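Local atomic coordinates of glycosyl hydrolase family 2, TIM barrel domain protein (PDB entry 6ED2), a protein that probably hydrolyses beta-glucuronides as a beta-glucuronidase of a gut bacterium, a glycoside hydrolase family 2 enzyme with a TIM barrel domain. Residues F93-S98 and A194-P199; G115-R120 and L156-N161. One frame throughout, in Å; residues are numbered along the deposited sequence.

Contact 1. Residues F93-S98 and A194-P199; sequences FWYETS and AGIHRP
Two aromatic side chains of strand 92-101, Phe93 and Tyr95, meet Ala194, Gly195 and Ile196 in a buried, apolar contact inside the sugar-binding domain of this family 2 glycosidase. The strand belongs to the large antiparallel sheet of that domain, whereas 195-196 pairs with strand 75-76 in a small two-stranded sheet, and no hydrogen bond joins 93-98 to 194-199. Tyr95 carries the larger share on the strand's side. Ile196 lies over one face of its ring as a CH-pi interaction, with CG1 3.8 Å from the ring centroid and only 4° off the normal. The isoleucine then runs back along the ring, opposite to the direction of the tyrosine, until its CD1 stands 3.7 Å from Tyr95 CG. Ile196 can do this because its CG1 branch is anti to the carbonyl carbon (chi1 -59°) and CD1 continues in an extended chain. The Tyr95 hydroxyl reaches the backbone beyond, where OH lies 3.4 Å from Gly195 CA; Gly195 has no CB there, and its backbone angles suit a residue without one. Phe93 packs beside Tyr95, its CZ 4.0 Å from Ala194 CB, and its ring meets the Tyr95 ring edge to edge through CE1 and CE2. Phe77, Phe48 and Val73 add to the same apolar cluster. Without the ring, as with an alanine here, Ile196 would probably lose the face it lies on and a gap would open beside Gly195. With dispersion and shape doing the work, the contact depends on close fit rather than on directional bonds.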
loop_
_atom_site.group_PDB
_atom_site.type_symbol
_atom_site.label_atom_id
_atom_site.label_comp_id
_atom_site.label_asym_id
_atom_site.label_seq_id
_atom_site.Cartn_x
_atom_site.Cartn_y
_atom_site.Cartn_z
ATOM N N PHE A 93 -32.332 -1.727 -19.039
ATOM C CA PHE A 93 -31.318 -1.041 -19.830
ATOM C C PHE A 93 -31.232 -1.705 -21.202
ATOM O O PHE A 93 -31.547 -2.889 -21.360
ATOM C CB PHE A 93 -29.935 -1.041 -19.133
ATOM C CG PHE A 93 -29.488 -2.402 -18.638
ATOM C CD1 PHE A 93 -28.642 -3.193 -19.412
ATOM C CD2 PHE A 93 -29.914 -2.887 -17.395
ATOM C CE1 PHE A 93 -28.216 -4.443 -18.980
ATOM C CE2 PHE A 93 -29.500 -4.139 -16.940
ATOM C CZ PHE A 93 -28.646 -4.923 -17.738
ATOM N N TRP A 94 -30.776 -0.934 -22.195
ATOM C CA TRP A 94 -30.829 -1.346 -23.594
ATOM C C TRP A 94 -29.442 -1.381 -24.224
ATOM O O TRP A 94 -28.628 -0.466 -24.031
ATOM C CB TRP A 94 -31.711 -0.401 -24.418
ATOM C CG TRP A 94 -33.174 -0.381 -24.063
ATOM C CD1 TRP A 94 -33.743 0.201 -22.978
ATOM C CD2 TRP A 94 -34.247 -0.929 -24.838
ATOM N NE1 TRP A 94 -35.111 0.048 -23.018
ATOM C CE2 TRP A 94 -35.444 -0.648 -24.151
ATOM C CE3 TRP A 94 -34.310 -1.636 -26.045
ATOM C CZ2 TRP A 94 -36.696 -1.058 -24.626
ATOM C CZ3 TRP A 94 -35.542 -2.032 -26.520
ATOM C CH2 TRP A 94 -36.721 -1.744 -25.812
ATOM N N TYR A 95 -29.198 -2.435 -24.992
ATOM C CA TYR A 95 -28.059 -2.552 -25.884
ATOM C C TYR A 95 -28.565 -2.545 -27.322
ATOM O O TYR A 95 -29.654 -3.050 -27.614
ATOM C CB TYR A 95 -27.282 -3.842 -25.630
ATOM C CG TYR A 95 -26.379 -3.836 -24.424
ATOM C CD1 TYR A 95 -25.003 -3.713 -24.575
ATOM C CD2 TYR A 95 -26.889 -3.995 -23.135
ATOM C CE1 TYR A 95 -24.160 -3.726 -23.486
ATOM C CE2 TYR A 95 -26.041 -4.003 -22.021
ATOM C CZ TYR A 95 -24.679 -3.863 -22.207
ATOM O OH TYR A 95 -23.818 -3.867 -21.126
ATOM N N GLU A 96 -27.774 -1.969 -28.223
ATOM C CA GLU A 96 -28.191 -1.862 -29.614
ATOM C C GLU A 96 -26.965 -1.944 -30.509
ATOM O O GLU A 96 -25.936 -1.330 -30.216
ATOM C CB GLU A 96 -28.948 -0.558 -29.875
ATOM C CG GLU A 96 -29.516 -0.428 -31.289
ATOM C CD GLU A 96 -29.847 1.016 -31.674
ATOM O OE1 GLU A 96 -30.819 1.586 -31.138
ATOM O OE2 GLU A 96 -29.127 1.584 -32.520
ATOM N N THR A 97 -27.068 -2.719 -31.580
ATOM C CA THR A 97 -26.042 -2.708 -32.608
ATOM C C THR A 97 -26.702 -3.033 -33.940
ATOM O O THR A 97 -27.927 -3.118 -34.043
ATOM C CB THR A 97 -24.892 -3.659 -32.257
ATOM O OG1 THR A 97 -23.851 -3.501 -33.222
ATOM C CG2 THR A 97 -25.344 -5.126 -32.224
ATOM N N SER A 98 -25.882 -3.170 -34.973
ATOM C CA SER A 98 -26.342 -3.469 -36.318
ATOM C C SER A 98 -25.524 -4.626 -36.834
ATOM O O SER A 98 -24.347 -4.763 -36.500
ATOM C CB SER A 98 -26.180 -2.281 -37.290
ATOM O OG SER A 98 -26.974 -1.192 -36.867
ATOM N N ALA A 194 -24.021 -6.616 -14.130
ATOM C CA ALA A 194 -24.907 -7.001 -15.216
ATOM C C ALA A 194 -24.439 -6.342 -16.506
ATOM O O ALA A 194 -23.526 -5.518 -16.513
ATOM C CB ALA A 194 -26.357 -6.633 -14.920
ATOM N N GLY A 195 -25.088 -6.713 -17.605
ATOM C CA GLY A 195 -24.668 -6.275 -18.920
ATOM C C GLY A 195 -24.669 -7.444 -19.871
ATOM O O GLY A 195 -25.417 -8.403 -19.662
ATOM N N ILE A 196 -23.844 -7.393 -20.911
ATOM C CA ILE A 196 -23.674 -8.514 -21.824
ATOM C C ILE A 196 -22.244 -9.001 -21.647
ATOM O O ILE A 196 -21.293 -8.400 -22.161
ATOM C CB ILE A 196 -23.969 -8.142 -23.277
ATOM C CG1 ILE A 196 -25.394 -7.638 -23.409
ATOM C CG2 ILE A 196 -23.794 -9.358 -24.177
ATOM C CD1 ILE A 196 -25.826 -7.510 -24.846
ATOM N N HIS A 197 -22.098 -10.104 -20.925
ATOM C CA HIS A 197 -20.822 -10.530 -20.381
ATOM C C HIS A 197 -20.024 -11.419 -21.313
ATOM O O HIS A 197 -18.841 -11.665 -21.036
ATOM C CB HIS A 197 -21.052 -11.290 -19.064
ATOM C CG HIS A 197 -21.508 -10.418 -17.938
ATOM N ND1 HIS A 197 -22.232 -10.898 -16.869
ATOM C CD2 HIS A 197 -21.330 -9.093 -17.712
ATOM C CE1 HIS A 197 -22.484 -9.907 -16.033
ATOM N NE2 HIS A 197 -21.933 -8.805 -16.514
ATOM N N ARG A 198 -20.630 -11.945 -22.370
ATOM C CA ARG A 198 -19.977 -12.994 -23.137
ATOM C C ARG A 198 -20.156 -12.738 -24.622
ATOM O O ARG A 198 -21.007 -11.933 -25.022
ATOM C CB ARG A 198 -20.535 -14.371 -22.746
ATOM C CG ARG A 198 -20.112 -14.789 -21.349
ATOM C CD ARG A 198 -20.870 -16.016 -20.841
ATOM N NE ARG A 198 -20.699 -16.127 -19.393
ATOM C CZ ARG A 198 -21.235 -17.080 -18.633
ATOM N NH1 ARG A 198 -21.992 -18.038 -19.177
ATOM N NH2 ARG A 198 -21.011 -17.072 -17.328
ATOM N N PRO A 199 -19.355 -13.384 -25.468
ATOM C CA PRO A 199 -19.456 -13.161 -26.916
ATOM C C PRO A 199 -20.860 -13.380 -27.460
ATOM O O PRO A 199 -21.582 -14.292 -27.037
ATOM C CB PRO A 199 -18.473 -14.183 -27.494
ATOM C CG PRO A 199 -17.444 -14.315 -26.437
ATOM C CD PRO A 199 -18.132 -14.131 -25.117
#

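Contact 2. Residues G115-R120 and L156-N161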
loop_
_atom_site.group_PDB
_atom_site.type_symbol
_atom_site.label_atom_id
_atom_site.label_comp_id
_atom_site.label_asym_id
_atom_site.label_seq_id
_atom_site.Cartn_x
_atom_site.Cartn_y
_atom_site.Cartn_z
ATOM N N GLY A 115 -23.949 -15.605 -25.563
ATOM C CA GLY A 115 -23.307 -16.344 -24.485
ATOM C C GLY A 115 -24.045 -16.156 -23.172
ATOM O O GLY A 115 -24.319 -17.121 -22.455
ATOM N N SER A 116 -24.424 -14.912 -22.865
ATOM C CA SER A 116 -25.279 -14.609 -21.723
ATOM C C SER A 116 -25.720 -13.156 -21.815
ATOM O O SER A 116 -25.066 -12.327 -22.458
ATOM C CB SER A 116 -24.569 -14.854 -20.380
ATOM O OG SER A 116 -23.506 -13.931 -20.184
ATOM N N VAL A 117 -26.851 -12.866 -21.172
ATOM C CA VAL A 117 -27.284 -11.504 -20.886
ATOM C C VAL A 117 -27.774 -11.497 -19.448
ATOM O O VAL A 117 -28.603 -12.330 -19.068
ATOM C CB VAL A 117 -28.390 -11.009 -21.848
ATOM C CG1 VAL A 117 -28.798 -9.589 -21.492
ATOM C CG2 VAL A 117 -27.923 -11.059 -23.321
ATOM N N THR A 118 -27.249 -10.591 -18.634
ATOM C CA THR A 118 -27.469 -10.619 -17.192
ATOM C C THR A 118 -28.402 -9.482 -16.807
ATOM O O THR A 118 -28.090 -8.319 -17.082
ATOM C CB THR A 118 -26.128 -10.507 -16.474
ATOM O OG1 THR A 118 -25.255 -11.546 -16.956
ATOM C CG2 THR A 118 -26.305 -10.607 -14.964
ATOM N N HIS A 119 -29.546 -9.792 -16.180
ATOM C CA HIS A 119 -29.993 -11.120 -15.732
ATOM C C HIS A 119 -31.055 -11.765 -16.642
ATOM O O HIS A 119 -31.285 -12.966 -16.595
ATOM C CB HIS A 119 -30.597 -11.008 -14.327
ATOM C CG HIS A 119 -29.591 -10.859 -13.238
ATOM N ND1 HIS A 119 -28.695 -11.856 -12.911
ATOM C CD2 HIS A 119 -29.347 -9.837 -12.385
ATOM C CE1 HIS A 119 -27.929 -11.445 -11.914
ATOM N NE2 HIS A 119 -28.302 -10.220 -11.580
ATOM N N ARG A 120 -31.755 -10.937 -17.410
ATOM C CA ARG A 120 -32.822 -11.399 -18.290
ATOM C C ARG A 120 -32.817 -10.499 -19.515
ATOM O O ARG A 120 -32.277 -9.389 -19.485
ATOM C CB ARG A 120 -34.191 -11.372 -17.592
ATOM C CG ARG A 120 -34.604 -9.991 -17.020
ATOM C CD ARG A 120 -35.725 -10.122 -15.959
ATOM N NE ARG A 120 -35.326 -11.117 -14.972
ATOM C CZ ARG A 120 -34.676 -10.832 -13.847
ATOM N NH1 ARG A 120 -34.377 -9.572 -13.527
ATOM N NH2 ARG A 120 -34.338 -11.817 -13.029
ATOM N N LEU A 156 -30.247 -4.795 -34.089
ATOM C CA LEU A 156 -30.336 -5.706 -32.958
ATOM C C LEU A 156 -30.480 -4.870 -31.702
ATOM O O LEU A 156 -29.569 -4.107 -31.361
ATOM C CB LEU A 156 -29.099 -6.594 -32.873
ATOM C CG LEU A 156 -28.929 -7.457 -31.632
ATOM C CD1 LEU A 156 -30.194 -8.300 -31.379
ATOM C CD2 LEU A 156 -27.701 -8.332 -31.839
ATOM N N SER A 157 -31.619 -5.000 -31.027
ATOM C CA SER A 157 -31.867 -4.309 -29.767
ATOM C C SER A 157 -32.111 -5.332 -28.671
ATOM O O SER A 157 -32.894 -6.268 -28.854
ATOM C CB SER A 157 -33.068 -3.367 -29.866
ATOM O OG SER A 157 -32.991 -2.613 -31.057
ATOM N N VAL A 158 -31.460 -5.143 -27.529
ATOM C CA VAL A 158 -31.625 -6.030 -26.388
ATOM C C VAL A 158 -32.130 -5.201 -25.220
ATOM O O VAL A 158 -31.460 -4.260 -24.778
ATOM C CB VAL A 158 -30.325 -6.769 -26.032
ATOM C CG1 VAL A 158 -30.542 -7.682 -24.821
ATOM C CG2 VAL A 158 -29.834 -7.580 -27.219
ATOM N N LEU A 159 -33.320 -5.543 -24.733
ATOM C CA LEU A 159 -33.851 -4.983 -23.498
ATOM C C LEU A 159 -33.476 -5.946 -22.380
ATOM O O LEU A 159 -33.979 -7.076 -22.325
ATOM C CB LEU A 159 -35.359 -4.783 -23.591
ATOM C CG LEU A 159 -36.073 -4.517 -22.269
ATOM C CD1 LEU A 159 -35.446 -3.339 -21.532
ATOM C CD2 LEU A 159 -37.569 -4.281 -22.512
ATOM N N ALA A 160 -32.565 -5.518 -21.515
ATOM C CA ALA A 160 -32.101 -6.339 -20.414
ATOM C C ALA A 160 -32.546 -5.723 -19.093
ATOM O O ALA A 160 -32.963 -4.562 -19.026
ATOM C CB ALA A 160 -30.573 -6.506 -20.467
ATOM N N ASN A 161 -32.468 -6.528 -18.035
ATOM C CA ASN A 161 -32.910 -6.115 -16.709
ATOM C C ASN A 161 -32.039 -6.829 -15.684
ATOM O O ASN A 161 -31.676 -7.992 -15.879
ATOM C CB ASN A 161 -34.403 -6.447 -16.507
ATOM C CG ASN A 161 -34.936 -5.976 -15.163
ATOM O OD1 ASN A 161 -34.754 -6.640 -14.156
ATOM N ND2 ASN A 161 -35.571 -4.813 -15.144
#
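Arg120 and Asn161 pair as antiparallel, hydrogen-bonded neighbours where the loop 115-119 runs into strand 120-125 beside strand 152-161. Among the backbone bonds, His119 N gives the shorter one to Asn161 O (2.8 Å), and Arg120 N adds a weak one to the same oxygen. Asn161 N returns a bond to Arg120 O at 3.2 Å. Two residues, His119 and Arg120, thus oppose the single Asn161, a classic beta bulge, and the peptide bond just before His119 is cis. Ala160 CA also makes a CA-H...O contact with Arg120 O.

The polar side chains run side by side in the same direction. Arg120 NH1 donates to Asn161 OD1 at 3.0 Å, the oxygen lying at the edge of the guanidinium, near its plane. The amide is turned 51° against that plane. Asn161 CG stands anti to the backbone N (chi1 -177°), and the arginine chain bends at chi3, which brings NH1 back beside the amide; on the way Arg120 CG passes 3.6 Å from Asn161 CB. Glu134 forms a salt bridge with Arg120 NE, NH1 also donates to the carbonyl of Glu163, and Asn161 ND2 donates to Asp92 and to Glu163 OE1.

Earlier in the loop, Val117 CG1 packs on strand 152-161, 3.7 Å from Ala160 CB, with Val158 CG1 a looser neighbour at 4.2 Å. The Arg120 charge probably polarises the amide oxygen it binds, while the bonds to Glu134, Asp92 and Glu163, with the NH1-OD1 bond, probably limit the rotation of both groups.

In the fold
Both contacts are buried in the sugar-binding domain, with centres about 6 Å apart, though Arg120 and Asn161 of contact 2 are partly exposed. Strands 92-101 and 152-161, one from each contact, are sheet neighbours joined by main-chain hydrogen bonds, Ala160 N to Phe93 O and Val158 N to Tyr95 O, both 2.8 Å. Their other segments also touch, His197 and Ala194 packing on Thr118. Along the chain contact 2 is nested within the loop that contact 1 closes. Chemistry follows place: contact 1 joins the large sheet to a small separate one by aromatic rings packed on side-chain and main-chain atoms, without hydrogen bonds, whereas contact 2 joins strands within the large sheet by main-chain bonds and a polar side-chain pair.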